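Long-range contacts in pyruvate kinase (Cryptosporidium parvum, PDB 6P0Y), which probably catalyses the last step of glycolysis, transferring the phosphate of phosphoenolpyruvate to ADP to give pyruvate and ATP, with magnesium and potassium ions: residues Arg44-Ile49 with Asp357-Ser362; Val104-Asp109 with Tyr228-Ile233; Met291-Asp296 with Thr326-Leu331; Ile429-Thr434 with Asn475-Ser480. One frame throughout, in Å; residues are numbered along the deposited sequence.

Contact 1: residues Arg44-Ile49 with Asp357-Ser362; sequences RKTQII and DCVMLS. With ADP (adenosine-5'-diphosphate), chain C.
Ile48 and Thr46, which both pack on 357-362, also frame the flat guanidinium of Arg44: Ile48 CD1 lies 3.6 Å above one face, displaced from the centre of the group, and Thr46 O meets the edge, close to the guanidinium plane, accepting from NH1. Across the contact, strands 47-49 and 358-361 run parallel, their short axes 26° apart. Gln47 N donates to Asp357 O, and Val359 N to Gln47 O; Ile49 N then reaches Val359 O at 2.9 Å (175° at the hydrogen), and Leu361 N closes on Ile49 O at 2.9 Å. On one face, Ile48 CG1 runs alongside Val359 CG2 at 4.0 Å, and helix 371-387 covers Val359 and Leu361. On the other, Ile49 divides its branches: chi1 of -62° sets CG1 beside the backbone N, where it meets Cys358 SG at 3.6 Å, and CG2 anti to it, against Met360 CG at 3.7 Å. Ile49 and Met360 also touch Arg74, an ADP-binding residue. This pairing of first and last strands closes a TIM barrel.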
loop_
_atom_site.group_PDB
_atom_site.type_symbol
_atom_site.label_atom_id
_atom_site.label_comp_id
_atom_site.label_asym_id
_atom_site.label_seq_id
_atom_site.Cartn_x
_atom_site.Cartn_y
_atom_site.Cartn_z
ATOM N N ARG A 44 11.167 -26.859 9.754
ATOM C CA ARG A 44 9.789 -26.655 10.272
ATOM C C ARG A 44 9.825 -25.720 11.482
ATOM O O ARG A 44 10.657 -25.944 12.378
ATOM C CB ARG A 44 9.152 -27.988 10.677
ATOM C CG ARG A 44 7.886 -27.834 11.509
ATOM C CD ARG A 44 7.342 -29.173 11.947
ATOM N NE ARG A 44 8.375 -29.988 12.569
ATOM C CZ ARG A 44 8.838 -29.824 13.804
ATOM N NH1 ARG A 44 8.364 -28.862 14.580
ATOM N NH2 ARG A 44 9.782 -30.626 14.263
ATOM N N LYS A 45 8.922 -24.738 11.507
ATOM C CA LYS A 45 8.784 -23.738 12.594
ATOM C C LYS A 45 7.500 -24.007 13.389
ATOM O O LYS A 45 7.516 -23.779 14.609
ATOM C CB LYS A 45 8.837 -22.330 11.995
ATOM C CG LYS A 45 10.236 -21.890 11.577
ATOM C CD LYS A 45 10.275 -20.690 10.653
ATOM C CE LYS A 45 10.066 -21.027 9.190
ATOM N NZ LYS A 45 11.081 -21.979 8.680
ATOM N N THR A 46 6.433 -24.471 12.732
ATOM C CA THR A 46 5.176 -24.903 13.396
ATOM C C THR A 46 5.532 -25.931 14.474
ATOM O O THR A 46 6.227 -26.913 14.147
ATOM C CB THR A 46 4.162 -25.474 12.396
ATOM O OG1 THR A 46 3.922 -24.510 11.369
ATOM C CG2 THR A 46 2.850 -25.839 13.052
ATOM N N GLN A 47 5.101 -25.689 15.713
ATOM C CA GLN A 47 5.322 -26.599 16.868
ATOM C C GLN A 47 4.338 -27.767 16.757
ATOM O O GLN A 47 3.275 -27.582 16.136
ATOM C CB GLN A 47 5.154 -25.840 18.185
ATOM C CG GLN A 47 6.110 -24.663 18.349
ATOM C CD GLN A 47 7.505 -25.070 18.761
ATOM O OE1 GLN A 47 7.921 -26.217 18.609
ATOM N NE2 GLN A 47 8.246 -24.117 19.296
ATOM N N ILE A 48 4.691 -28.926 17.319
ATOM C CA ILE A 48 3.870 -30.171 17.271
ATOM C C ILE A 48 3.587 -30.633 18.704
ATOM O O ILE A 48 4.552 -30.821 19.469
ATOM C CB ILE A 48 4.576 -31.264 16.443
ATOM C CG1 ILE A 48 4.900 -30.779 15.027
ATOM C CG2 ILE A 48 3.748 -32.541 16.430
ATOM C CD1 ILE A 48 5.652 -31.781 14.176
ATOM N N ILE A 49 2.305 -30.795 19.046
ATOM C CA ILE A 49 1.834 -31.451 20.301
ATOM C C ILE A 49 1.561 -32.923 19.978
ATOM O O ILE A 49 0.838 -33.183 19.002
ATOM C CB ILE A 49 0.585 -30.744 20.869
ATOM C CG1 ILE A 49 0.884 -29.291 21.248
ATOM C CG2 ILE A 49 0.004 -31.525 22.043
ATOM C CD1 ILE A 49 -0.342 -28.467 21.573
ATOM N N ASP A 357 0.142 -21.620 15.006
ATOM C CA ASP A 357 1.471 -21.674 15.670
ATOM C C ASP A 357 1.895 -23.131 15.858
ATOM O O ASP A 357 3.107 -23.391 15.956
ATOM C CB ASP A 357 1.454 -21.030 17.056
ATOM C CG ASP A 357 1.487 -19.518 17.017
ATOM O OD1 ASP A 357 0.452 -18.922 16.636
ATOM O OD2 ASP A 357 2.556 -18.949 17.339
ATOM N N CYS A 358 0.919 -24.036 15.926
ATOM C CA CYS A 358 1.050 -25.359 16.579
ATOM C C CYS A 358 -0.024 -26.306 16.035
ATOM O O CYS A 358 -1.170 -25.854 15.849
ATOM C CB CYS A 358 0.914 -25.177 18.084
ATOM S SG CYS A 358 1.606 -26.528 19.067
ATOM N N VAL A 359 0.345 -27.564 15.783
ATOM C CA VAL A 359 -0.580 -28.654 15.350
ATOM C C VAL A 359 -0.567 -29.731 16.439
ATOM O O VAL A 359 0.302 -29.655 17.327
ATOM C CB VAL A 359 -0.201 -29.213 13.963
ATOM C CG1 VAL A 359 -0.533 -28.224 12.856
ATOM C CG2 VAL A 359 1.259 -29.626 13.882
ATOM N N MET A 360 -1.506 -30.678 16.395
ATOM C CA MET A 360 -1.670 -31.696 17.467
ATOM C C MET A 360 -1.998 -33.066 16.866
ATOM O O MET A 360 -2.870 -33.141 15.977
ATOM C CB MET A 360 -2.784 -31.296 18.438
ATOM C CG MET A 360 -2.806 -32.128 19.707
ATOM S SD MET A 360 -3.855 -31.408 20.992
ATOM C CE MET A 360 -5.409 -32.229 20.643
ATOM N N LEU A 361 -1.326 -34.102 17.369
ATOM C CA LEU A 361 -1.644 -35.529 17.110
ATOM C C LEU A 361 -2.341 -36.100 18.350
ATOM O O LEU A 361 -1.843 -35.875 19.471
ATOM C CB LEU A 361 -0.345 -36.268 16.786
ATOM C CG LEU A 361 0.358 -35.785 15.516
ATOM C CD1 LEU A 361 1.863 -35.871 15.665
ATOM C CD2 LEU A 361 -0.102 -36.570 14.299
ATOM N N SER A 362 -3.473 -36.778 18.140
ATOM C CA SER A 362 -4.347 -37.348 19.196
ATOM C C SER A 362 -4.265 -38.878 19.139
ATOM O O SER A 362 -3.301 -39.425 19.704
ATOM C CB SER A 362 -5.750 -36.828 19.048
ATOM O OG SER A 362 -5.799 -35.440 19.348
HETATM P PB ADP C . -10.467 -38.122 23.218
HETATM O O1B ADP C . -11.143 -38.757 24.419
HETATM O O2B ADP C . -10.558 -39.121 22.046
HETATM O O3B ADP C . -10.998 -36.773 22.853
HETATM P PA ADP C . -7.641 -37.777 22.727
HETATM O O1A ADP C . -6.460 -37.831 23.672
HETATM O O2A ADP C . -7.789 -36.562 21.893
HETATM O O3A ADP C . -8.932 -38.004 23.625
HETATM O "O5'" ADP C . -7.691 -39.113 21.832
HETATM C "C5'" ADP C . -6.693 -40.148 21.704
HETATM C "C4'" ADP C . -7.240 -41.485 22.150
HETATM O "O4'" ADP C . -6.159 -42.291 22.669
HETATM C "C3'" ADP C . -8.308 -41.454 23.244
HETATM O "O3'" ADP C . -9.615 -41.467 22.682
HETATM C "C2'" ADP C . -8.048 -42.752 24.011
HETATM O "O2'" ADP C . -8.701 -43.857 23.395
HETATM C "C1'" ADP C . -6.524 -42.869 23.909
HETATM N N9 ADP C . -5.786 -42.189 24.972
HETATM C C8 ADP C . -5.388 -40.877 25.005
HETATM N N7 ADP C . -4.746 -40.538 26.097
HETATM C C5 ADP C . -4.719 -41.709 26.839
HETATM C C6 ADP C . -4.189 -42.020 28.110
HETATM N N6 ADP C . -3.520 -41.150 28.872
HETATM N N1 ADP C . -4.356 -43.279 28.570
HETATM C C2 ADP C . -5.002 -44.165 27.802
HETATM N N3 ADP C . -5.533 -43.992 26.587
HETATM C C4 ADP C . -5.358 -42.736 26.159
#

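Contact 2: residues Val104-Asp109 with Tyr228-Ile233; sequences VGIMLD and YNLDFI. With K (potassium ion), chain E.
Two adjacent parallel strands of the TIM barrel, the third and fourth, join here just as the chain leaves a helix, with Ile106 gripped at both its N and its O by Asp231. The carboxylate oxygen Asp231 OD2 accepts from Ile106 N at 2.7 Å through its anti lone pair; chi1 of -44° sets CG beside the residue's own backbone N and brings the group to the neighbouring strand. The second oxygen, OD1, forms a salt bridge with Arg461. Ile106 O takes two donors: Asp231 N at 3.0 Å, nearly along the C=O axis, and Phe232 N at 3.1 Å, tilted 25° from the carbonyl plane. Leu108 N to Phe232 O (2.8 Å) continues the parallel pattern.

Phe232 turns a ring edge to Gly105, with CE2 4.1 Å from the Gly105 CA, an approach helped by the lack of a side chain there. On the same face Met107 CB meets Phe232 CB at 3.8 Å, the two side chains crossing at about a right angle. On the other face Leu230 CD2 packs 3.9 Å from Leu108 CB, among residues of helix 215-226, whose end is a Schellman motif at Asn229. At the end of strand 105-109, Asp109 OD1 binds the potassium ion together with Asn76, Ser78 and Thr110, at the C-terminal mouth of the barrel, where TIM-barrel enzymes carry their active sites.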
loop_
_atom_site.group_PDB
_atom_site.type_symbol
_atom_site.label_atom_id
_atom_site.label_comp_id
_atom_site.label_asym_id
_atom_site.label_seq_id
_atom_site.Cartn_x
_atom_site.Cartn_y
_atom_site.Cartn_z
ATOM N N VAL A 104 11.199 -30.353 25.634
ATOM C CA VAL A 104 9.827 -30.928 25.520
ATOM C C VAL A 104 8.931 -30.308 26.595
ATOM O O VAL A 104 9.208 -30.518 27.788
ATOM C CB VAL A 104 9.872 -32.463 25.628
ATOM C CG1 VAL A 104 8.484 -33.073 25.765
ATOM C CG2 VAL A 104 10.609 -33.068 24.445
ATOM N N GLY A 105 7.908 -29.563 26.174
ATOM C CA GLY A 105 6.867 -29.019 27.063
ATOM C C GLY A 105 5.895 -30.107 27.471
ATOM O O GLY A 105 5.715 -31.056 26.685
ATOM N N ILE A 106 5.306 -29.990 28.662
ATOM C CA ILE A 106 4.319 -30.972 29.201
ATOM C C ILE A 106 3.018 -30.230 29.508
ATOM O O ILE A 106 3.049 -29.258 30.292
ATOM C CB ILE A 106 4.877 -31.717 30.428
ATOM C CG1 ILE A 106 6.322 -32.170 30.188
ATOM C CG2 ILE A 106 3.960 -32.874 30.799
ATOM C CD1 ILE A 106 6.875 -33.101 31.238
ATOM N N MET A 107 1.927 -30.696 28.901
ATOM C CA MET A 107 0.588 -30.055 28.909
ATOM C C MET A 107 -0.395 -30.992 29.618
ATOM O O MET A 107 -0.466 -32.173 29.218
ATOM C CB MET A 107 0.133 -29.793 27.467
ATOM C CG MET A 107 -1.343 -29.487 27.312
ATOM S SD MET A 107 -1.778 -29.187 25.583
ATOM C CE MET A 107 -1.263 -27.481 25.405
ATOM N N LEU A 108 -1.099 -30.489 30.641
ATOM C CA LEU A 108 -2.247 -31.183 31.283
ATOM C C LEU A 108 -3.538 -30.680 30.634
ATOM O O LEU A 108 -3.859 -29.488 30.800
ATOM C CB LEU A 108 -2.255 -30.930 32.795
ATOM C CG LEU A 108 -3.277 -31.759 33.582
ATOM C CD1 LEU A 108 -2.811 -32.019 35.008
ATOM C CD2 LEU A 108 -4.651 -31.098 33.595
ATOM N N ASP A 109 -4.246 -31.566 29.932
ATOM C CA ASP A 109 -5.554 -31.279 29.289
ATOM C C ASP A 109 -6.659 -31.739 30.248
ATOM O O ASP A 109 -6.795 -32.958 30.446
ATOM C CB ASP A 109 -5.611 -31.933 27.906
ATOM C CG ASP A 109 -6.753 -31.449 27.030
ATOM O OD1 ASP A 109 -7.892 -31.388 27.526
ATOM O OD2 ASP A 109 -6.498 -31.158 25.847
ATOM N N TYR A 228 3.900 -31.148 40.148
ATOM C CA TYR A 228 5.028 -31.720 39.366
ATOM C C TYR A 228 5.549 -30.704 38.340
ATOM O O TYR A 228 6.307 -31.120 37.444
ATOM C CB TYR A 228 4.620 -33.038 38.707
ATOM C CG TYR A 228 4.119 -34.085 39.669
ATOM C CD1 TYR A 228 4.891 -34.490 40.747
ATOM C CD2 TYR A 228 2.874 -34.671 39.505
ATOM C CE1 TYR A 228 4.436 -35.445 41.642
ATOM C CE2 TYR A 228 2.406 -35.631 40.389
ATOM C CZ TYR A 228 3.189 -36.020 41.462
ATOM O OH TYR A 228 2.738 -36.972 42.329
ATOM N N ASN A 229 5.177 -29.425 38.476
ATOM C CA ASN A 229 5.809 -28.284 37.758
ATOM C C ASN A 229 5.671 -28.480 36.241
ATOM O O ASN A 229 6.698 -28.439 35.538
ATOM C CB ASN A 229 7.271 -28.117 38.189
ATOM C CG ASN A 229 7.938 -26.885 37.613
ATOM O OD1 ASN A 229 7.276 -25.892 37.314
ATOM N ND2 ASN A 229 9.251 -26.942 37.449
ATOM N N LEU A 230 4.441 -28.684 35.756
ATOM C CA LEU A 230 4.131 -28.801 34.305
ATOM C C LEU A 230 4.159 -27.400 33.677
ATOM O O LEU A 230 4.312 -26.414 34.427
ATOM C CB LEU A 230 2.774 -29.487 34.120
ATOM C CG LEU A 230 2.811 -31.013 34.046
ATOM C CD1 LEU A 230 3.299 -31.620 35.351
ATOM C CD2 LEU A 230 1.441 -31.566 33.684
ATOM N N ASP A 231 4.019 -27.318 32.349
ATOM C CA ASP A 231 4.288 -26.091 31.549
ATOM C C ASP A 231 2.986 -25.494 30.995
ATOM O O ASP A 231 2.919 -24.253 30.875
ATOM C CB ASP A 231 5.283 -26.413 30.435
ATOM C CG ASP A 231 6.441 -27.258 30.932
ATOM O OD1 ASP A 231 7.187 -26.771 31.807
ATOM O OD2 ASP A 231 6.566 -28.408 30.465
ATOM N N PHE A 232 1.991 -26.328 30.668
ATOM C CA PHE A 232 0.709 -25.902 30.045
ATOM C C PHE A 232 -0.479 -26.593 30.727
ATOM O O PHE A 232 -0.432 -27.816 30.943
ATOM C CB PHE A 232 0.721 -26.204 28.543
ATOM C CG PHE A 232 1.928 -25.671 27.816
ATOM C CD1 PHE A 232 2.033 -24.323 27.514
ATOM C CD2 PHE A 232 2.970 -26.509 27.454
ATOM C CE1 PHE A 232 3.147 -23.827 26.860
ATOM C CE2 PHE A 232 4.082 -26.015 26.793
ATOM C CZ PHE A 232 4.168 -24.674 26.497
ATOM N N ILE A 233 -1.508 -25.814 31.067
ATOM C CA ILE A 233 -2.878 -26.313 31.383
ATOM C C ILE A 233 -3.754 -26.022 30.163
ATOM O O ILE A 233 -3.986 -24.833 29.883
ATOM C CB ILE A 233 -3.442 -25.662 32.663
ATOM C CG1 ILE A 233 -2.581 -25.980 33.886
ATOM C CG2 ILE A 233 -4.897 -26.066 32.884
ATOM C CD1 ILE A 233 -2.769 -25.022 35.036
HETATM K K K E . -9.852 -33.464 28.043
#

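Contact 3: residues Met291-Asp296 with Thr326-Leu331; sequences MVARGD and TATQML
This is a parallel strand pairing that gives way to a loop contact at the C-terminal ends of two consecutive barrel strands, where Val292 and Ala293 run beside Thr326 to Thr328. The evidence for the pairing is one bridge, Val292 with Thr326, their CA atoms 5.4 Å apart, followed by a bond from Ala327 N to Val292 O of 2.7 Å, the donor tilted 32° from the carbonyl plane. Ala327 CB comes between two partners, Met291 CG at 3.6 Å and Ala293 CB at 4.0 Å.

Past the strands, Thr328 takes over with both of its branches. Its OG1 accepts from Arg294 N at 2.9 Å in a nearly straight bond, 174° at the hydrogen, and also has a weak bond from Gln310. With chi1 near -58°, CG2 stands anti to the backbone N and lies over one face of the Arg294 guanidinium, 3.6 Å above its plane and away from its centre. The arginine chain bends at chi3 and passes obliquely across the threonine before NH2 forms a salt bridge with Asp347, and Thr346 of the second subunit packs on it as well. Strand 289-292 is bonded on its other side to strand 266-271, helix 306-320 covers Val292 and Thr326 and links the two strands as a beta-alpha-beta unit, and Met330, further along the loop, packs against helix 342-353.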
loop_
_atom_site.group_PDB
_atom_site.type_symbol
_atom_site.label_atom_id
_atom_site.label_comp_id
_atom_site.label_asym_id
_atom_site.label_seq_id
_atom_site.Cartn_x
_atom_site.Cartn_y
_atom_site.Cartn_z
ATOM N N MET A 291 -6.597 -22.970 21.880
ATOM C CA MET A 291 -6.655 -24.316 21.257
ATOM C C MET A 291 -8.032 -24.480 20.604
ATOM O O MET A 291 -9.043 -24.288 21.314
ATOM C CB MET A 291 -6.451 -25.383 22.334
ATOM C CG MET A 291 -6.025 -26.741 21.807
ATOM S SD MET A 291 -5.477 -27.889 23.111
ATOM C CE MET A 291 -4.267 -26.884 23.972
ATOM N N VAL A 292 -8.080 -24.790 19.305
ATOM C CA VAL A 292 -9.360 -25.005 18.566
ATOM C C VAL A 292 -9.282 -26.329 17.805
ATOM O O VAL A 292 -8.244 -26.585 17.174
ATOM C CB VAL A 292 -9.690 -23.833 17.621
ATOM C CG1 VAL A 292 -9.959 -22.550 18.395
ATOM C CG2 VAL A 292 -8.605 -23.614 16.577
ATOM N N ALA A 293 -10.350 -27.128 17.882
ATOM C CA ALA A 293 -10.539 -28.384 17.122
ATOM C C ALA A 293 -11.850 -28.299 16.332
ATOM O O ALA A 293 -12.895 -27.928 16.927
ATOM C CB ALA A 293 -10.536 -29.563 18.061
ATOM N N ARG A 294 -11.788 -28.629 15.039
ATOM C CA ARG A 294 -12.959 -28.707 14.123
ATOM C C ARG A 294 -13.996 -29.678 14.705
ATOM O O ARG A 294 -15.202 -29.361 14.648
ATOM C CB ARG A 294 -12.497 -29.156 12.733
ATOM C CG ARG A 294 -13.590 -29.150 11.675
ATOM C CD ARG A 294 -12.995 -29.223 10.283
ATOM N NE ARG A 294 -12.250 -30.458 10.079
ATOM C CZ ARG A 294 -11.063 -30.553 9.480
ATOM N NH1 ARG A 294 -10.449 -29.478 9.013
ATOM N NH2 ARG A 294 -10.487 -31.736 9.351
ATOM N N GLY A 295 -13.531 -30.805 15.256
ATOM C CA GLY A 295 -14.365 -31.880 15.827
ATOM C C GLY A 295 -15.227 -31.411 16.990
ATOM O O GLY A 295 -16.330 -31.963 17.138
ATOM N N ASP A 296 -14.748 -30.451 17.793
ATOM C CA ASP A 296 -15.448 -29.950 19.009
ATOM C C ASP A 296 -16.560 -28.978 18.604
ATOM O O ASP A 296 -17.701 -29.168 19.072
ATOM C CB ASP A 296 -14.490 -29.273 19.993
ATOM C CG ASP A 296 -13.498 -30.224 20.640
ATOM O OD1 ASP A 296 -13.759 -31.446 20.635
ATOM O OD2 ASP A 296 -12.469 -29.733 21.144
ATOM N N THR A 326 -4.063 -25.541 16.329
ATOM C CA THR A 326 -5.070 -26.354 15.598
ATOM C C THR A 326 -5.028 -27.765 16.192
ATOM O O THR A 326 -4.097 -28.516 15.848
ATOM C CB THR A 326 -4.835 -26.328 14.081
ATOM O OG1 THR A 326 -5.061 -24.993 13.628
ATOM C CG2 THR A 326 -5.743 -27.275 13.326
ATOM N N ALA A 327 -5.984 -28.083 17.071
ATOM C CA ALA A 327 -6.074 -29.353 17.833
ATOM C C ALA A 327 -6.830 -30.411 17.023
ATOM O O ALA A 327 -6.859 -31.572 17.470
ATOM C CB ALA A 327 -6.745 -29.113 19.164
ATOM N N THR A 328 -7.425 -30.020 15.892
ATOM C CA THR A 328 -8.067 -30.927 14.904
ATOM C C THR A 328 -7.175 -32.157 14.705
ATOM O O THR A 328 -5.960 -31.978 14.480
ATOM C CB THR A 328 -8.319 -30.203 13.574
ATOM O OG1 THR A 328 -9.147 -29.068 13.832
ATOM C CG2 THR A 328 -8.973 -31.080 12.526
ATOM N N GLN A 329 -7.757 -33.356 14.813
ATOM C CA GLN A 329 -7.133 -34.628 14.370
ATOM C C GLN A 329 -7.209 -34.651 12.838
ATOM O O GLN A 329 -8.329 -34.801 12.306
ATOM C CB GLN A 329 -7.832 -35.825 15.021
ATOM C CG GLN A 329 -7.219 -37.174 14.660
ATOM C CD GLN A 329 -7.788 -38.316 15.465
ATOM O OE1 GLN A 329 -7.408 -38.547 16.610
ATOM N NE2 GLN A 329 -8.699 -39.060 14.860
ATOM N N MET A 330 -6.066 -34.475 12.165
ATOM C CA MET A 330 -5.990 -34.200 10.703
ATOM C C MET A 330 -5.371 -35.378 9.938
ATOM O O MET A 330 -5.465 -35.360 8.695
ATOM C CB MET A 330 -5.174 -32.930 10.442
ATOM C CG MET A 330 -5.897 -31.665 10.861
ATOM S SD MET A 330 -5.108 -30.163 10.243
ATOM C CE MET A 330 -3.757 -29.984 11.409
ATOM N N LEU A 331 -4.770 -36.354 10.631
ATOM C CA LEU A 331 -4.177 -37.574 10.016
ATOM C C LEU A 331 -4.852 -38.826 10.597
ATOM O O LEU A 331 -4.126 -39.766 10.978
ATOM C CB LEU A 331 -2.665 -37.590 10.277
ATOM C CG LEU A 331 -1.884 -36.361 9.811
ATOM C CD1 LEU A 331 -0.421 -36.474 10.208
ATOM C CD2 LEU A 331 -2.011 -36.157 8.308
#

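Contact 4: residues Ile429-Thr434 with Asn475-Ser480; sequences ITITET and NSIHHS
Ile477 and Ser480 carry the loop 475-480 onto Ile431 and Glu433, through van der Waals packing with no hydrogen bond across; even the nearest CA atoms, of Ile431 and Ile477, are 7.1 Å apart. Taken in order, Ser476 shapes the approach: its OG accepts from His478 N at 3.2 Å, an ST turn that bends the chain around Ile477. The Ile477 side chain points at the strand, and its CB meets Ile431 CG2 at 3.7 Å, the two isoleucines lying side by side and directed opposite ways. Ile477 CG1 stands between the backbone N and the carbonyl carbon (chi1 55°), and from there Ile477 CD1 reaches Glu433 CG at 3.6 Å, crossing the aliphatic part of that exposed side chain. The chain then passes through His478 to His479, which occupies the N-cap position of helix 480-493 and whose ND1 is hydrogen-bonded to Glu481. Ser480 begins the helix itself, its carbonyl O 3.9 Å and its CB 4.1 Å from Ile431 CD1. Val483 and Ile484 of the same helix and His507 of strand 502-509 also touch Ile431. The helix that follows edge strand 469-473 therefore lies over the central strand 427-431 on its way to strand 502-509, a crossover back to the middle of the sheet typical of Rossmann-like alpha/beta folds.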
loop_
_atom_site.group_PDB
_atom_site.type_symbol
_atom_site.label_atom_id
_atom_site.label_comp_id
_atom_site.label_asym_id
_atom_site.label_seq_id
_atom_site.Cartn_x
_atom_site.Cartn_y
_atom_site.Cartn_z
ATOM N N ILE A 429 18.841 -15.467 17.285
ATOM C CA ILE A 429 19.190 -15.919 18.661
ATOM C C ILE A 429 18.763 -14.823 19.641
ATOM O O ILE A 429 19.103 -13.655 19.389
ATOM C CB ILE A 429 20.699 -16.224 18.759
ATOM C CG1 ILE A 429 21.141 -17.224 17.690
ATOM C CG2 ILE A 429 21.071 -16.690 20.157
ATOM C CD1 ILE A 429 22.635 -17.439 17.632
ATOM N N THR A 430 18.047 -15.194 20.706
ATOM C CA THR A 430 17.654 -14.296 21.823
ATOM C C THR A 430 18.111 -14.924 23.146
ATOM O O THR A 430 17.719 -16.072 23.418
ATOM C CB THR A 430 16.148 -13.985 21.788
ATOM O OG1 THR A 430 15.831 -13.137 22.892
ATOM C CG2 THR A 430 15.264 -15.212 21.847
ATOM N N ILE A 431 18.931 -14.205 23.921
ATOM C CA ILE A 431 19.314 -14.575 25.316
ATOM C C ILE A 431 18.305 -13.912 26.254
ATOM O O ILE A 431 18.211 -12.675 26.226
ATOM C CB ILE A 431 20.759 -14.157 25.651
ATOM C CG1 ILE A 431 21.746 -14.600 24.569
ATOM C CG2 ILE A 431 21.160 -14.682 27.023
ATOM C CD1 ILE A 431 23.142 -14.071 24.763
ATOM N N THR A 432 17.583 -14.706 27.049
ATOM C CA THR A 432 16.404 -14.256 27.834
ATOM C C THR A 432 16.332 -15.015 29.163
ATOM O O THR A 432 16.715 -16.203 29.189
ATOM C CB THR A 432 15.127 -14.426 27.001
ATOM O OG1 THR A 432 14.012 -13.930 27.742
ATOM C CG2 THR A 432 14.869 -15.864 26.606
ATOM N N GLU A 433 15.869 -14.337 30.218
ATOM C CA GLU A 433 15.562 -14.922 31.553
ATOM C C GLU A 433 14.062 -15.222 31.657
ATOM O O GLU A 433 13.686 -15.962 32.580
ATOM C CB GLU A 433 15.962 -13.960 32.673
ATOM C CG GLU A 433 17.466 -13.802 32.841
ATOM C CD GLU A 433 17.901 -12.665 33.754
ATOM O OE1 GLU A 433 18.815 -12.883 34.579
ATOM O OE2 GLU A 433 17.338 -11.559 33.633
ATOM N N THR A 434 13.244 -14.658 30.761
ATOM C CA THR A 434 11.754 -14.691 30.822
ATOM C C THR A 434 11.154 -15.383 29.590
ATOM O O THR A 434 10.115 -16.045 29.753
ATOM C CB THR A 434 11.189 -13.272 30.956
ATOM O OG1 THR A 434 11.657 -12.502 29.847
ATOM C CG2 THR A 434 11.580 -12.612 32.261
ATOM N N ASN A 475 23.654 -23.386 31.912
ATOM C CA ASN A 475 23.827 -23.268 33.386
ATOM C C ASN A 475 23.892 -21.783 33.761
ATOM O O ASN A 475 23.424 -21.430 34.862
ATOM C CB ASN A 475 25.060 -24.031 33.871
ATOM C CG ASN A 475 25.071 -25.464 33.385
ATOM O OD1 ASN A 475 25.741 -25.783 32.405
ATOM N ND2 ASN A 475 24.307 -26.324 34.042
ATOM N N SER A 476 24.447 -20.955 32.872
ATOM C CA SER A 476 24.565 -19.481 33.012
ATOM C C SER A 476 24.346 -18.818 31.646
ATOM O O SER A 476 24.561 -19.494 30.620
ATOM C CB SER A 476 25.908 -19.111 33.594
ATOM O OG SER A 476 26.063 -17.702 33.672
ATOM N N ILE A 477 23.942 -17.544 31.641
ATOM C CA ILE A 477 23.787 -16.703 30.415
ATOM C C ILE A 477 24.550 -15.388 30.612
ATOM O O ILE A 477 24.205 -14.394 29.936
ATOM C CB ILE A 477 22.295 -16.458 30.104
ATOM C CG1 ILE A 477 21.562 -15.837 31.297
ATOM C CG2 ILE A 477 21.629 -17.743 29.636
ATOM C CD1 ILE A 477 20.252 -15.181 30.941
ATOM N N HIS A 478 25.558 -15.392 31.488
ATOM C CA HIS A 478 26.255 -14.179 31.997
ATOM C C HIS A 478 27.235 -13.646 30.942
ATOM O O HIS A 478 27.312 -12.409 30.792
ATOM C CB HIS A 478 26.923 -14.495 33.345
ATOM C CG HIS A 478 27.542 -13.328 34.038
ATOM N ND1 HIS A 478 26.802 -12.428 34.789
ATOM C CD2 HIS A 478 28.831 -12.930 34.132
ATOM C CE1 HIS A 478 27.609 -11.515 35.294
ATOM N NE2 HIS A 478 28.860 -11.802 34.906
ATOM N N HIS A 479 27.949 -14.536 30.241
ATOM C CA HIS A 479 28.893 -14.189 29.148
ATOM C C HIS A 479 28.196 -14.345 27.794
ATOM O O HIS A 479 28.230 -15.454 27.237
ATOM C CB HIS A 479 30.184 -14.999 29.308
ATOM C CG HIS A 479 31.023 -14.477 30.425
ATOM N ND1 HIS A 479 31.644 -13.242 30.357
ATOM C CD2 HIS A 479 31.312 -14.981 31.645
ATOM C CE1 HIS A 479 32.297 -13.017 31.478
ATOM N NE2 HIS A 479 32.111 -14.069 32.285
ATOM N N SER A 480 27.612 -13.248 27.299
ATOM C CA SER A 480 26.785 -13.166 26.064
ATOM C C SER A 480 27.554 -13.707 24.853
ATOM O O SER A 480 26.964 -14.475 24.072
ATOM C CB SER A 480 26.334 -11.749 25.816
ATOM O OG SER A 480 25.479 -11.302 26.856
#

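From the N terminus, segment 44-49 opens the widest loop, which closes only when 357-362 returns beside it as contact 1. Within that span contact 2 closes a loop from 104-109 to 228-233, and contact 3 follows it in series, with a shorter one; none cross. All three belong to the same closed barrel and touch in its interior: Met107 CE lies 4.1 Å from Ile49 CD1 and packs against Met291 CE. Between contacts 1 and 3, Cys358 O and Thr326 N make a probable hydrogen bond. Contact 4 comes later in series, closing a 40-residue loop in the alpha/beta domain and tying the end of strand 427-431 to the start of helix 480-493; it touches no other.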